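Local coordinates for protein glycerol kinase, putative (Plasmodium falciparum, PDB 2W40) that probably phosphorylates glycerol at the expense of ATP, yielding sn-glycerol 3-phosphate, at residues K156-I164 with I210-E218. Sequence-based numbering, arbitrary orientation.
Sequences KIDDGTAVI and ITNMSVLPE. With EDO (1,2-ethanediol), chain B.
Val-215 lies against Ile-164 where, in the N-terminal FGGY domain, a loop with a short 3-10 turn covers a helix ending in a Schellman motif and the strand that follows. CG2 of Val-215 meets CD1 of Ile-164 at 3.7 Å, and CG1 of Val-215 lies 3.2 Å from Ala-162 O; a compact branched residue suits this place, its two methyls serving different neighbours. With CG1 of Ile-157 beside its backbone N (chi1 -69°), the CG2 branch lies anti to that N and meets Val-215 CG2 at 4.2 Å. Beside this apolar patch the backbones join directly, Ile-164 N donating to Val-215 O at 3.1 Å in a nearly straight bond (169°).

At the helix end the contact turns polar. Asn-212 ND2 donates to Asp-158 O at 3.3 Å, reaching it from above the carbonyl plane, while its OD1 accepts from Ser-214 N in an Asx turn; the amide thus ties its own loop to the last helical turn. Gly-160, at positive phi, brings only a hydrogen where a CB would crowd that ND2. At the exposed margin, Thr-211 OG1 donates to Asp-158 OD1 at 2.7 Å from above the carboxylate plane, and one water donates to both Thr-211 OG1 and Asp-158 O.

Further out, strand 88-92 pairs with strand 162-166 and Ile-90 touches Ile-164, while Ile-143 of helix 140-149 packs on both Ile-164 and Ile-210. A 1,2-ethanediol donates from its O2 to Ile-164 O at 2.8 Å.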
loop_
_atom_site.group_PDB
_atom_site.type_symbol
_atom_site.label_atom_id
_atom_site.label_comp_id
_atom_site.label_asym_id
_atom_site.label_seq_id
_atom_site.Cartn_x
_atom_site.Cartn_y
_atom_site.Cartn_z
ATOM N N LYS C 156 10.908 3.207 42.235
ATOM C CA LYS C 156 12.216 2.538 42.288
ATOM C C LYS C 156 13.306 3.420 41.688
ATOM O O LYS C 156 14.447 3.257 42.108
ATOM C CB LYS C 156 12.194 1.195 41.598
ATOM C CG LYS C 156 11.379 0.087 42.331
ATOM C CD LYS C 156 11.265 -1.193 41.590
ATOM C CE LYS C 156 12.539 -1.944 41.637
ATOM N NZ LYS C 156 13.107 -2.194 42.982
ATOM N N ILE C 157 12.995 4.354 40.783
ATOM C CA ILE C 157 13.996 5.386 40.424
ATOM C C ILE C 157 14.206 6.318 41.623
ATOM O O ILE C 157 15.309 6.545 42.069
ATOM C CB ILE C 157 13.576 6.171 39.189
ATOM C CG1 ILE C 157 13.635 5.253 37.946
ATOM C CG2 ILE C 157 14.494 7.367 38.965
ATOM C CD1 ILE C 157 12.937 5.816 36.717
ATOM N N ASP C 158 13.080 6.742 42.210
ATOM C CA ASP C 158 13.174 7.590 43.383
ATOM C C ASP C 158 14.036 6.975 44.512
ATOM O O ASP C 158 14.872 7.674 45.100
ATOM C CB ASP C 158 11.827 8.012 43.940
ATOM C CG ASP C 158 10.937 8.852 42.946
ATOM O OD1 ASP C 158 11.349 9.322 41.813
ATOM O OD2 ASP C 158 9.727 9.000 43.317
ATOM N N ASP C 159 13.836 5.716 44.835
ATOM C CA ASP C 159 14.593 5.075 45.871
ATOM C C ASP C 159 15.927 4.443 45.516
ATOM O O ASP C 159 16.524 3.763 46.387
ATOM C CB ASP C 159 13.731 4.127 46.693
ATOM C CG ASP C 159 13.377 2.824 46.030
ATOM O OD1 ASP C 159 13.968 2.535 44.945
ATOM O OD2 ASP C 159 12.474 2.078 46.632
ATOM N N GLY C 160 16.326 4.592 44.253
ATOM C CA GLY C 160 17.584 4.051 43.759
ATOM C C GLY C 160 17.692 2.577 43.611
ATOM O O GLY C 160 18.809 2.021 43.554
ATOM N N THR C 161 16.591 1.895 43.553
ATOM C CA THR C 161 16.622 0.426 43.392
ATOM C C THR C 161 16.400 -0.062 41.937
ATOM O O THR C 161 16.350 -1.294 41.656
ATOM C CB THR C 161 15.577 -0.248 44.338
ATOM O OG1 THR C 161 14.236 0.135 44.010
ATOM C CG2 THR C 161 15.885 0.179 45.829
ATOM N N ALA C 162 16.271 0.888 41.024
ATOM C CA ALA C 162 16.198 0.603 39.592
ATOM C C ALA C 162 17.552 0.952 38.928
ATOM O O ALA C 162 18.311 1.771 39.432
ATOM C CB ALA C 162 15.064 1.399 38.896
ATOM N N VAL C 163 17.787 0.344 37.756
ATOM C CA VAL C 163 18.856 0.724 36.818
ATOM C C VAL C 163 18.118 1.114 35.528
ATOM O O VAL C 163 17.201 0.338 35.045
ATOM C CB VAL C 163 19.828 -0.455 36.592
ATOM C CG1 VAL C 163 20.911 -0.052 35.582
ATOM C CG2 VAL C 163 20.493 -0.900 37.841
ATOM N N ILE C 164 18.533 2.261 34.927
ATOM C CA ILE C 164 18.033 2.652 33.604
ATOM C C ILE C 164 19.226 2.395 32.659
ATOM O O ILE C 164 20.291 2.968 32.821
ATOM C CB ILE C 164 17.687 4.161 33.517
ATOM C CG1 ILE C 164 16.657 4.498 34.638
ATOM C CG2 ILE C 164 17.184 4.549 32.140
ATOM C CD1 ILE C 164 16.251 5.961 34.612
ATOM N N ILE C 210 13.909 12.085 36.331
ATOM C CA ILE C 210 14.885 11.162 36.873
ATOM C C ILE C 210 15.416 11.815 38.124
ATOM O O ILE C 210 16.366 12.590 38.039
ATOM C CB ILE C 210 16.015 10.825 35.889
ATOM C CG1 ILE C 210 15.408 10.166 34.635
ATOM C CG2 ILE C 210 17.085 10.003 36.585
ATOM C CD1 ILE C 210 16.297 10.127 33.473
ATOM N N THR C 211 14.772 11.516 39.270
ATOM C CA THR C 211 15.027 12.245 40.511
ATOM C C THR C 211 16.237 11.777 41.266
ATOM O O THR C 211 16.696 12.443 42.211
ATOM C CB THR C 211 13.819 12.082 41.482
ATOM O OG1 THR C 211 13.640 10.680 41.684
ATOM C CG2 THR C 211 12.537 12.657 40.919
ATOM N N ASN C 212 16.789 10.621 40.868
ATOM C CA ASN C 212 17.925 10.019 41.572
ATOM C C ASN C 212 18.880 9.545 40.485
ATOM O O ASN C 212 18.626 8.586 39.787
ATOM C CB ASN C 212 17.420 8.879 42.442
ATOM C CG ASN C 212 18.461 8.290 43.275
ATOM O OD1 ASN C 212 19.643 8.434 42.974
ATOM N ND2 ASN C 212 18.036 7.518 44.302
ATOM N N MET C 213 19.940 10.315 40.324
ATOM C CA MET C 213 20.860 10.057 39.229
ATOM C C MET C 213 21.715 8.809 39.439
ATOM O O MET C 213 22.463 8.374 38.571
ATOM C CB MET C 213 21.687 11.330 38.927
ATOM C CG MET C 213 20.879 12.365 38.204
ATOM S SD MET C 213 21.733 13.896 38.071
ATOM C CE MET C 213 22.815 13.603 36.611
ATOM N N SER C 214 21.655 8.234 40.645
ATOM C CA SER C 214 22.352 7.010 40.909
ATOM C C SER C 214 21.925 5.806 40.127
ATOM O O SER C 214 22.641 4.815 40.110
ATOM C CB SER C 214 22.324 6.713 42.401
ATOM O OG SER C 214 21.227 6.068 42.871
ATOM N N VAL C 215 20.731 5.867 39.533
ATOM C CA VAL C 215 20.203 4.802 38.688
ATOM C C VAL C 215 20.864 4.721 37.340
ATOM O O VAL C 215 20.636 3.787 36.628
ATOM C CB VAL C 215 18.674 4.917 38.540
ATOM C CG1 VAL C 215 18.003 4.940 39.968
ATOM C CG2 VAL C 215 18.304 6.107 37.653
ATOM N N LEU C 216 21.639 5.768 36.979
ATOM C CA LEU C 216 22.363 5.836 35.718
ATOM C C LEU C 216 23.732 5.182 35.856
ATOM O O LEU C 216 24.436 5.395 36.835
ATOM C CB LEU C 216 22.415 7.249 35.208
ATOM C CG LEU C 216 21.065 7.920 34.919
ATOM C CD1 LEU C 216 21.297 9.469 34.852
ATOM C CD2 LEU C 216 20.483 7.419 33.656
ATOM N N PRO C 217 24.113 4.414 34.845
ATOM C CA PRO C 217 25.416 3.749 34.879
ATOM C C PRO C 217 26.568 4.682 34.619
ATOM O O PRO C 217 26.408 5.678 33.936
ATOM C CB PRO C 217 25.261 2.693 33.744
ATOM C CG PRO C 217 24.375 3.403 32.704
ATOM C CD PRO C 217 23.344 4.120 33.628
ATOM N N GLU C 218 27.744 4.280 35.085
ATOM C CA GLU C 218 28.951 5.061 34.875
ATOM C C GLU C 218 29.301 5.114 33.379
ATOM O O GLU C 218 29.327 4.042 32.768
ATOM C CB GLU C 218 30.149 4.452 35.612
ATOM C CG GLU C 218 31.429 5.273 35.451
ATOM C CD GLU C 218 32.635 4.589 36.114
ATOM O OE1 GLU C 218 32.421 3.705 37.002
ATOM O OE2 GLU C 218 33.779 4.974 35.765
HETATM C C1 EDO B . 19.986 5.418 29.380
HETATM O O1 EDO B . 19.113 4.296 29.353
HETATM C C2 EDO B . 20.604 5.691 30.729
HETATM O O2 EDO B . 21.580 4.684 31.063
HETATM O O HOH W 1 14.670 10.704 44.798
HETATM O O HOH W 2 21.150 3.554 43.081
#